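Local coordinates for protein NegoA.19184.a (Neisseria gonorrhoeae, PDB 5UEB) that is of unknown function, a hypothetical protein belonging to the DUF4265 family, at residues Asp91-Ile103 / Val113-Ile127. Numbering follows the deposited sequence.
Sequences DLLAAIEEHSGKI and VNFPPKKYNSDLKGI. With EDO (1,2-ethanediol), chain J.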
ATOM      1  N   ASP B  91      22.673  -8.348  25.104  1.00 20.66           N
ATOM      2  CA  ASP B  91      23.308  -7.286  24.327  1.00 21.34           C
ATOM      3  C   ASP B  91      22.389  -6.743  23.239  1.00 19.95           C
ATOM      4  O   ASP B  91      22.483  -5.560  22.880  1.00 21.90           O
ATOM      5  CB  ASP B  91      24.679  -7.717  23.789  1.00 22.47           C
ATOM      6  CG  ASP B  91      24.608  -8.860  22.789  1.00 25.95           C
ATOM      7  OD1 ASP B  91      23.576  -9.550  22.710  1.00 25.11           O
ATOM      8  OD2 ASP B  91      25.620  -9.077  22.087  1.00 34.73           O
ATOM      9  N   LEU B  92      21.488  -7.574  22.719  1.00 20.12           N
ATOM     10  CA  LEU B  92      20.499  -7.070  21.775  1.00 17.49           C
ATOM     11  C   LEU B  92      19.498  -6.143  22.458  1.00 22.22           C
ATOM     12  O   LEU B  92      19.158  -5.083  21.919  1.00 17.47           O
ATOM     13  CB  LEU B  92      19.784  -8.239  21.099  1.00 16.55           C
ATOM     14  CG  LEU B  92      18.588  -7.842  20.234  1.00 20.36           C
ATOM     15  CD1 LEU B  92      19.032  -6.949  19.096  1.00 19.50           C
ATOM     16  CD2 LEU B  92      17.871  -9.077  19.706  1.00 21.80           C
ATOM     17  N   LEU B  93      18.997  -6.530  23.634  1.00 18.96           N
ATOM     18  CA  LEU B  93      18.075  -5.657  24.352  1.00 20.61           C
ATOM     19  C   LEU B  93      18.736  -4.330  24.697  1.00 18.61           C
ATOM     20  O   LEU B  93      18.104  -3.270  24.608  1.00 20.43           O
ATOM     21  CB  LEU B  93      17.569  -6.349  25.617  1.00 20.51           C
ATOM     22  CG  LEU B  93      16.735  -7.611  25.378  1.00 24.10           C
ATOM     23  CD1 LEU B  93      16.358  -8.269  26.697  1.00 26.15           C
ATOM     24  CD2 LEU B  93      15.489  -7.300  24.555  1.00 22.87           C
ATOM     25  N   ALA B  94      20.015  -4.367  25.075  1.00 20.45           N
ATOM     26  CA  ALA B  94      20.728  -3.139  25.395  1.00 24.32           C
ATOM     27  C   ALA B  94      20.879  -2.250  24.165  1.00 18.44           C
ATOM     28  O   ALA B  94      20.727  -1.024  24.256  1.00 22.59           O
ATOM     29  CB  ALA B  94      22.091  -3.478  25.992  1.00 23.31           C
ATOM     30  N   ALA B  95      21.176  -2.850  23.009  1.00 18.68           N
ATOM     31  CA  ALA B  95      21.309  -2.071  21.783  1.00 19.28           C
ATOM     32  C   ALA B  95      19.983  -1.445  21.379  1.00 18.51           C
ATOM     33  O   ALA B  95      19.941  -0.280  20.963  1.00 20.62           O
ATOM     34  CB  ALA B  95      21.843  -2.952  20.657  1.00 20.56           C
ATOM     35  N   ILE B  96      18.890  -2.206  21.483  1.00 18.48           N
ATOM     36  CA  ILE B  96      17.570  -1.645  21.200  1.00 15.83           C
ATOM     37  C   ILE B  96      17.330  -0.404  22.051  1.00 17.16           C
ATOM     38  O   ILE B  96      16.900   0.643  21.549  1.00 19.65           O
ATOM     39  CB  ILE B  96      16.477  -2.708  21.408  1.00 18.11           C
ATOM     40  CG1 ILE B  96      16.584  -3.771  20.312  1.00 17.74           C
ATOM     41  CG2 ILE B  96      15.095  -2.047  21.448  1.00 19.93           C
ATOM     42  CD1 ILE B  96      15.708  -4.999  20.546  1.00 19.50           C
ATOM     43  N   GLU B  97      17.627  -0.499  23.351  1.00 17.34           N
ATOM     44  CA  GLU B  97      17.437   0.628  24.259  1.00 20.66           C
ATOM     45  C   GLU B  97      18.371   1.787  23.920  1.00 20.64           C
ATOM     46  O   GLU B  97      17.958   2.952  23.943  1.00 23.24           O
ATOM     47  CB  GLU B  97      17.645   0.160  25.703  1.00 24.52           C
ATOM     48  CG  GLU B  97      17.717   1.274  26.745  1.00 36.72           C
ATOM     49  CD  GLU B  97      16.410   2.022  26.906  1.00 52.30           C
ATOM     50  OE1 GLU B  97      16.444   3.195  27.339  1.00 56.39           O
ATOM     51  OE2 GLU B  97      15.349   1.436  26.602  1.00 49.18           O
ATOM     52  N   GLU B  98      19.632   1.489  23.591  1.00 20.78           N
ATOM     53  CA  GLU B  98      20.568   2.558  23.255  1.00 22.45           C
ATOM     54  C   GLU B  98      20.144   3.295  21.991  1.00 21.38           C
ATOM     55  O   GLU B  98      20.444   4.489  21.836  1.00 25.70           O
ATOM     56  CB  GLU B  98      21.992   2.009  23.120  1.00 26.60           C
ATOM     57  N   HIS B  99      19.436   2.610  21.089  1.00 19.07           N
ATOM     58  CA  HIS B  99      18.905   3.191  19.865  1.00 20.93           C
ATOM     59  C   HIS B  99      17.506   3.776  20.043  1.00 20.26           C
ATOM     60  O   HIS B  99      16.797   3.982  19.050  1.00 20.58           O
ATOM     61  CB  HIS B  99      18.902   2.146  18.744  1.00 20.41           C
ATOM     62  CG  HIS B  99      20.265   1.821  18.214  1.00 20.48           C
ATOM     63  ND1 HIS B  99      20.608   2.000  16.891  1.00 20.79           N
ATOM     64  CD2 HIS B  99      21.372   1.332  18.826  1.00 18.97           C
ATOM     65  CE1 HIS B  99      21.868   1.638  16.710  1.00 19.38           C
ATOM     66  NE2 HIS B  99      22.355   1.228  17.869  1.00 21.98           N
ATOM     67  N   SER B 100      17.085   4.035  21.284  1.00 19.21           N
ATOM     68  CA  SER B 100      15.784   4.647  21.571  1.00 19.32           C
ATOM     69  C   SER B 100      14.618   3.796  21.072  1.00 19.49           C
ATOM     70  O   SER B 100      13.551   4.321  20.739  1.00 20.54           O
ATOM     71  CB  SER B 100      15.682   6.084  21.050  1.00 20.78           C
ATOM     72  OG  SER B 100      16.670   6.910  21.648  1.00 27.38           O
ATOM     73  N   GLY B 101      14.807   2.482  21.020  1.00 17.74           N
ATOM     74  CA  GLY B 101      13.737   1.603  20.594  1.00 16.17           C
ATOM     75  C   GLY B 101      12.764   1.322  21.722  1.00 18.79           C
ATOM     76  O   GLY B 101      13.132   1.277  22.897  1.00 22.55           O
ATOM     77  N   LYS B 102      11.492   1.162  21.356  1.00 15.05           N
ATOM     78  CA  LYS B 102      10.442   0.785  22.292  1.00 15.34           C
ATOM     79  C   LYS B 102       9.914  -0.575  21.870  1.00 13.73           C
ATOM     80  O   LYS B 102       9.778  -0.842  20.675  1.00 15.30           O
ATOM     81  CB  LYS B 102       9.293   1.800  22.269  1.00 17.38           C
ATOM     82  CG  LYS B 102       9.670   3.178  22.810  1.00 25.77           C
ATOM     83  CD  LYS B 102       8.467   4.105  22.807  1.00 35.50           C
ATOM     84  CE  LYS B 102       8.870   5.558  22.999  1.00 49.60           C
ATOM     85  NZ  LYS B 102       7.697   6.468  22.848  1.00 53.30           N
ATOM     86  N   ILE B 103       9.634  -1.436  22.843  1.00 16.81           N
ATOM     87  CA  ILE B 103       9.289  -2.816  22.523  1.00 17.40           C
ATOM     88  C   ILE B 103       7.854  -3.113  22.946  1.00 16.47           C
ATOM     89  O   ILE B 103       7.320  -2.533  23.899  1.00 18.49           O
ATOM     90  CB  ILE B 103      10.284  -3.835  23.123  1.00 22.26           C
ATOM     91  CG1 ILE B 103      10.151  -3.905  24.639  1.00 28.11           C
ATOM     92  CG2 ILE B 103      11.721  -3.473  22.732  1.00 19.71           C
ATOM     93  CD1 ILE B 103      11.045  -4.953  25.273  1.00 28.23           C
ATOM     94  N   VAL B 113       9.302  -3.984  17.601  1.00 13.06           N
ATOM     95  CA  VAL B 113      10.134  -2.894  18.098  1.00 14.24           C
ATOM     96  C   VAL B 113       9.919  -1.668  17.232  1.00 13.38           C
ATOM     97  O   VAL B 113       9.982  -1.754  15.999  1.00 12.53           O
ATOM     98  CB  VAL B 113      11.618  -3.297  18.096  1.00 13.99           C
ATOM     99  CG1 VAL B 113      12.477  -2.165  18.652  1.00 15.95           C
ATOM    100  CG2 VAL B 113      11.810  -4.595  18.880  1.00 18.27           C
ATOM    101  N   ASN B 114       9.691  -0.527  17.878  1.00 12.06           N
ATOM    102  CA  ASN B 114       9.613   0.761  17.206  1.00 11.83           C
ATOM    103  C   ASN B 114      10.955   1.468  17.311  1.00 13.65           C
ATOM    104  O   ASN B 114      11.484   1.635  18.416  1.00 16.83           O
ATOM    105  CB  ASN B 114       8.567   1.665  17.860  1.00 11.58           C
ATOM    106  CG  ASN B 114       8.430   2.975  17.136  1.00 13.13           C
ATOM    107  OD1 ASN B 114       7.786   3.045  16.091  1.00 13.50           O
ATOM    108  ND2 ASN B 114       9.063   4.027  17.671  1.00 16.12           N
ATOM    109  N   PHE B 115      11.487   1.900  16.167  1.00 13.11           N
ATOM    110  CA  PHE B 115      12.666   2.752  16.139  1.00 12.32           C
ATOM    111  C   PHE B 115      12.328   4.120  15.565  1.00 14.98           C
ATOM    112  O   PHE B 115      11.742   4.206  14.475  1.00 16.27           O
ATOM    113  CB  PHE B 115      13.794   2.121  15.300  1.00 15.36           C
ATOM    114  CG  PHE B 115      14.424   0.918  15.933  1.00 13.50           C
ATOM    115  CD1 PHE B 115      15.260   1.055  17.030  1.00 15.07           C
ATOM    116  CD2 PHE B 115      14.184  -0.353  15.433  1.00 15.39           C
ATOM    117  CE1 PHE B 115      15.841  -0.053  17.620  1.00 17.76           C
ATOM    118  CE2 PHE B 115      14.771  -1.471  16.019  1.00 16.93           C
ATOM    119  CZ  PHE B 115      15.605  -1.320  17.109  1.00 17.07           C
ATOM    120  N   PRO B 116      12.706   5.202  16.240  1.00 15.08           N
ATOM    121  CA  PRO B 116      12.500   6.547  15.689  1.00 15.85           C
ATOM    122  C   PRO B 116      13.322   6.745  14.428  1.00 17.67           C
ATOM    123  O   PRO B 116      14.225   5.942  14.134  1.00 16.87           O
ATOM    124  CB  PRO B 116      12.999   7.462  16.819  1.00 19.60           C
ATOM    125  CG  PRO B 116      12.944   6.623  18.061  1.00 18.25           C
ATOM    126  CD  PRO B 116      13.250   5.229  17.607  1.00 14.28           C
ATOM    127  N   PRO B 117      13.040   7.796  13.656  1.00 22.38           N
ATOM    128  CA  PRO B 117      13.834   8.064  12.449  1.00 22.94           C
ATOM    129  C   PRO B 117      15.333   7.994  12.715  1.00 23.68           C
ATOM    130  O   PRO B 117      15.830   8.520  13.713  1.00 21.67           O
ATOM    131  CB  PRO B 117      13.403   9.485  12.060  1.00 25.48           C
ATOM    132  CG  PRO B 117      12.002   9.604  12.587  1.00 23.10           C
ATOM    133  CD  PRO B 117      11.969   8.794  13.854  1.00 19.86           C
ATOM    134  N   LYS B 118      16.047   7.325  11.811  1.00 23.96           N
ATOM    135  CA  LYS B 118      17.498   7.186  11.748  1.00 28.04           C
ATOM    136  C   LYS B 118      18.068   6.220  12.790  1.00 25.57           C
ATOM    137  O   LYS B 118      19.270   5.963  12.767  1.00 29.61           O
ATOM    138  CB  LYS B 118      18.266   8.524  11.795  1.00 32.97           C
ATOM    139  CG  LYS B 118      17.710   9.589  10.872  1.00 34.28           C
ATOM    140  CD  LYS B 118      18.547  10.856  10.905  1.00 40.43           C
ATOM    141  CE  LYS B 118      17.982  11.890   9.949  1.00 49.48           C
ATOM    142  NZ  LYS B 118      18.903  13.040   9.745  1.00 61.13           N
ATOM    143  N   LYS B 119      17.256   5.672  13.695  1.00 19.18           N
ATOM    144  CA  LYS B 119      17.794   4.830  14.757  1.00 20.40           C
ATOM    145  C   LYS B 119      17.950   3.373  14.338  1.00 18.85           C
ATOM    146  O   LYS B 119      18.785   2.662  14.906  1.00 22.53           O
ATOM    147  CB  LYS B 119      16.925   4.923  16.009  1.00 19.66           C
ATOM    148  CG  LYS B 119      16.920   6.294  16.649  1.00 20.17           C
ATOM    149  CD  LYS B 119      18.303   6.674  17.137  1.00 22.13           C
ATOM    150  CE  LYS B 119      18.285   8.057  17.743  1.00 23.27           C
ATOM    151  NZ  LYS B 119      19.559   8.346  18.431  1.00 28.69           N
ATOM    152  N   TYR B 120      17.158   2.903  13.376  1.00 17.62           N
ATOM    153  CA  TYR B 120      17.351   1.567  12.814  1.00 17.48           C
ATOM    154  C   TYR B 120      18.420   1.693  11.738  1.00 22.53           C
ATOM    155  O   TYR B 120      18.153   2.171  10.632  1.00 20.64           O
ATOM    156  CB  TYR B 120      16.037   1.046  12.241  1.00 14.44           C
ATOM    157  CG  TYR B 120      16.154  -0.332  11.630  1.00 13.83           C
ATOM    158  CD1 TYR B 120      16.403  -1.448  12.429  1.00 12.55           C
ATOM    159  CD2 TYR B 120      16.021  -0.518  10.259  1.00 14.39           C
ATOM    160  CE1 TYR B 120      16.535  -2.715  11.874  1.00 13.99           C
ATOM    161  CE2 TYR B 120      16.132  -1.784   9.699  1.00 15.54           C
ATOM    162  CZ  TYR B 120      16.383  -2.874  10.514  1.00 14.43           C
ATOM    163  OH  TYR B 120      16.486  -4.129   9.948  1.00 13.83           O
ATOM    164  N   ASN B 121      19.648   1.277  12.063  1.00 18.19           N
ATOM    165  CA  ASN B 121      20.782   1.509  11.181  1.00 20.69           C
ATOM    166  C   ASN B 121      21.624   0.249  11.024  1.00 19.98           C
ATOM    167  O   ASN B 121      21.260  -0.816  11.533  1.00 18.94           O
ATOM    168  CB  ASN B 121      21.613   2.705  11.669  1.00 21.49           C
ATOM    169  CG  ASN B 121      22.173   2.511  13.075  1.00 27.11           C
ATOM    170  OD1 ASN B 121      22.229   1.398  13.590  1.00 23.61           O
ATOM    171  ND2 ASN B 121      22.609   3.607  13.694  1.00 26.94           N
ATOM    172  N   SER B 122      22.757   0.367  10.328  1.00 19.60           N
ATOM    173  CA  SER B 122      23.575  -0.807  10.050  1.00 19.22           C
ATOM    174  C   SER B 122      24.141  -1.416  11.327  1.00 19.99           C
ATOM    175  O   SER B 122      24.333  -2.633  11.397  1.00 20.48           O
ATOM    176  CB  SER B 122      24.684  -0.454   9.054  1.00 22.65           C
ATOM    177  OG  SER B 122      25.572   0.527   9.572  1.00 26.13           O
ATOM    178  N   ASP B 123      24.420  -0.594  12.343  1.00 20.34           N
ATOM    179  CA  ASP B 123      24.925  -1.133  13.601  1.00 20.91           C
ATOM    180  C   ASP B 123      23.894  -2.036  14.264  1.00 22.71           C
ATOM    181  O   ASP B 123      24.224  -3.128  14.743  1.00 20.83           O
ATOM    182  CB  ASP B 123      25.310   0.008  14.547  1.00 26.36           C
ATOM    183  CG  ASP B 123      26.613   0.687  14.159  1.00 33.70           C
ATOM    184  OD1 ASP B 123      27.423   0.074  13.430  1.00 30.85           O
ATOM    185  OD2 ASP B 123      26.833   1.838  14.587  1.00 32.59           O
ATOM    186  N   LEU B 124      22.636  -1.594  14.307  1.00 20.30           N
ATOM    187  CA  LEU B 124      21.583  -2.431  14.870  1.00 17.56           C
ATOM    188  C   LEU B 124      21.374  -3.676  14.016  1.00 18.51           C
ATOM    189  O   LEU B 124      21.267  -4.794  14.543  1.00 19.81           O
ATOM    190  CB  LEU B 124      20.292  -1.608  15.009  1.00 20.66           C
ATOM    191  CG  LEU B 124      19.191  -2.021  15.993  1.00 21.07           C
ATOM    192  CD1 LEU B 124      18.439  -3.267  15.519  1.00 22.62           C
ATOM    193  CD2 LEU B 124      19.740  -2.219  17.399  1.00 26.29           C
ATOM    194  N   LYS B 125      21.324  -3.512  12.691  1.00 17.51           N
ATOM    195  CA  LYS B 125      21.119  -4.672  11.824  1.00 19.34           C
ATOM    196  C   LYS B 125      22.247  -5.684  11.952  1.00 20.09           C
ATOM    197  O   LYS B 125      22.014  -6.889  11.794  1.00 21.28           O
ATOM    198  CB  LYS B 125      20.981  -4.255  10.360  1.00 23.17           C
ATOM    199  CG  LYS B 125      19.642  -3.677  10.012  1.00 24.25           C
ATOM    200  CD  LYS B 125      19.473  -3.491   8.506  1.00 18.75           C
ATOM    201  CE  LYS B 125      19.238  -4.795   7.762  1.00 16.25           C
ATOM    202  NZ  LYS B 125      18.604  -4.547   6.429  1.00 17.66           N
ATOM    203  N   GLY B 126      23.473  -5.219  12.217  1.00 16.98           N
ATOM    204  CA  GLY B 126      24.586  -6.137  12.372  1.00 17.74           C
ATOM    205  C   GLY B 126      24.382  -7.108  13.518  1.00 21.35           C
ATOM    206  O   GLY B 126      24.695  -8.298  13.401  1.00 21.02           O
ATOM    207  N   ILE B 127      23.850  -6.616  14.643  1.00 17.89           N
ATOM    208  CA  ILE B 127      23.602  -7.491  15.786  1.00 20.48           C
ATOM    209  C   ILE B 127      22.513  -8.495  15.454  1.00 17.95           C
ATOM    210  O   ILE B 127      22.645  -9.694  15.733  1.00 17.80           O
ATOM    211  CB  ILE B 127      23.240  -6.676  17.038  1.00 20.86           C
ATOM    212  CG1 ILE B 127      24.349  -5.680  17.370  1.00 27.11           C
ATOM    213  CG2 ILE B 127      22.974  -7.625  18.198  1.00 19.82           C
ATOM    214  CD1 ILE B 127      24.024  -4.801  18.563  1.00 27.84           C
TER
HETATM  215  C1  EDO J 203      24.772  -1.201  18.692  1.00 33.07           C
HETATM  216  O1  EDO J 203      24.954   0.062  18.046  1.00 28.06           O
HETATM  217  C2  EDO J 203      25.018  -1.037  20.187  1.00 38.90           C
HETATM  218  O2  EDO J 203      24.172  -0.000  20.700  1.00 38.00           O
HETATM  219  O   HOH W   1      19.222   6.843  20.800  1.00 28.89           O
HETATM  220  O   HOH W   2      10.781   4.400  19.928  1.00 20.85           O
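H99, the first residue beyond helix 90-98, reaches across to the loop and helix that follow strand 110-115. Its chi1 of -72° turns CG away from its own carbonyl carbon, and the imidazole lies with one edge along that loop. ND1 donates to K119 O over 2.8 Å, nearly straight and close to both the ring plane and the carbonyl plane, while NE2 shares a hydrogen bond with O1 of a 1,2-ethanediol, probably from the crystallisation liquor. L124 CD2 sits over the ring centre, 4.1 Å from the centroid, in a CH-pi contact. The bond to K119 O and this cover set the ring's rotation; in the crystal the diol adds a second hold. The N121 amide stands almost perpendicular to the imidazole, its OD1 3.1 Å from H99 CE1; the same oxygen caps helix 122-133 by accepting from L124 N.

Beyond the histidine, the axes of segments 91-98 and 122-127 run nearly antiparallel and approach to 10.4 Å. A95 CB meets I127 CD1 at 3.5 Å and also touches L124 CD2, and L92 packs obliquely on I127. On the sheet side, I96 CG2 packs against V113 CG1, which also lies over the rim of one F115 face.

S100, with positive phi, is the C-prime residue of a Schellman motif that turns the chain into strand 102-105. One water joins E98 O, S100 OG and K119 NZ. Reciprocal backbone bonds between K102 and N114 then start the antiparallel pairing. This is the alpha-beta-beta-alpha centre of a ferredoxin-like beta-alpha-beta-beta-alpha-beta fold, its two helices packed beside a four-stranded antiparallel sheet.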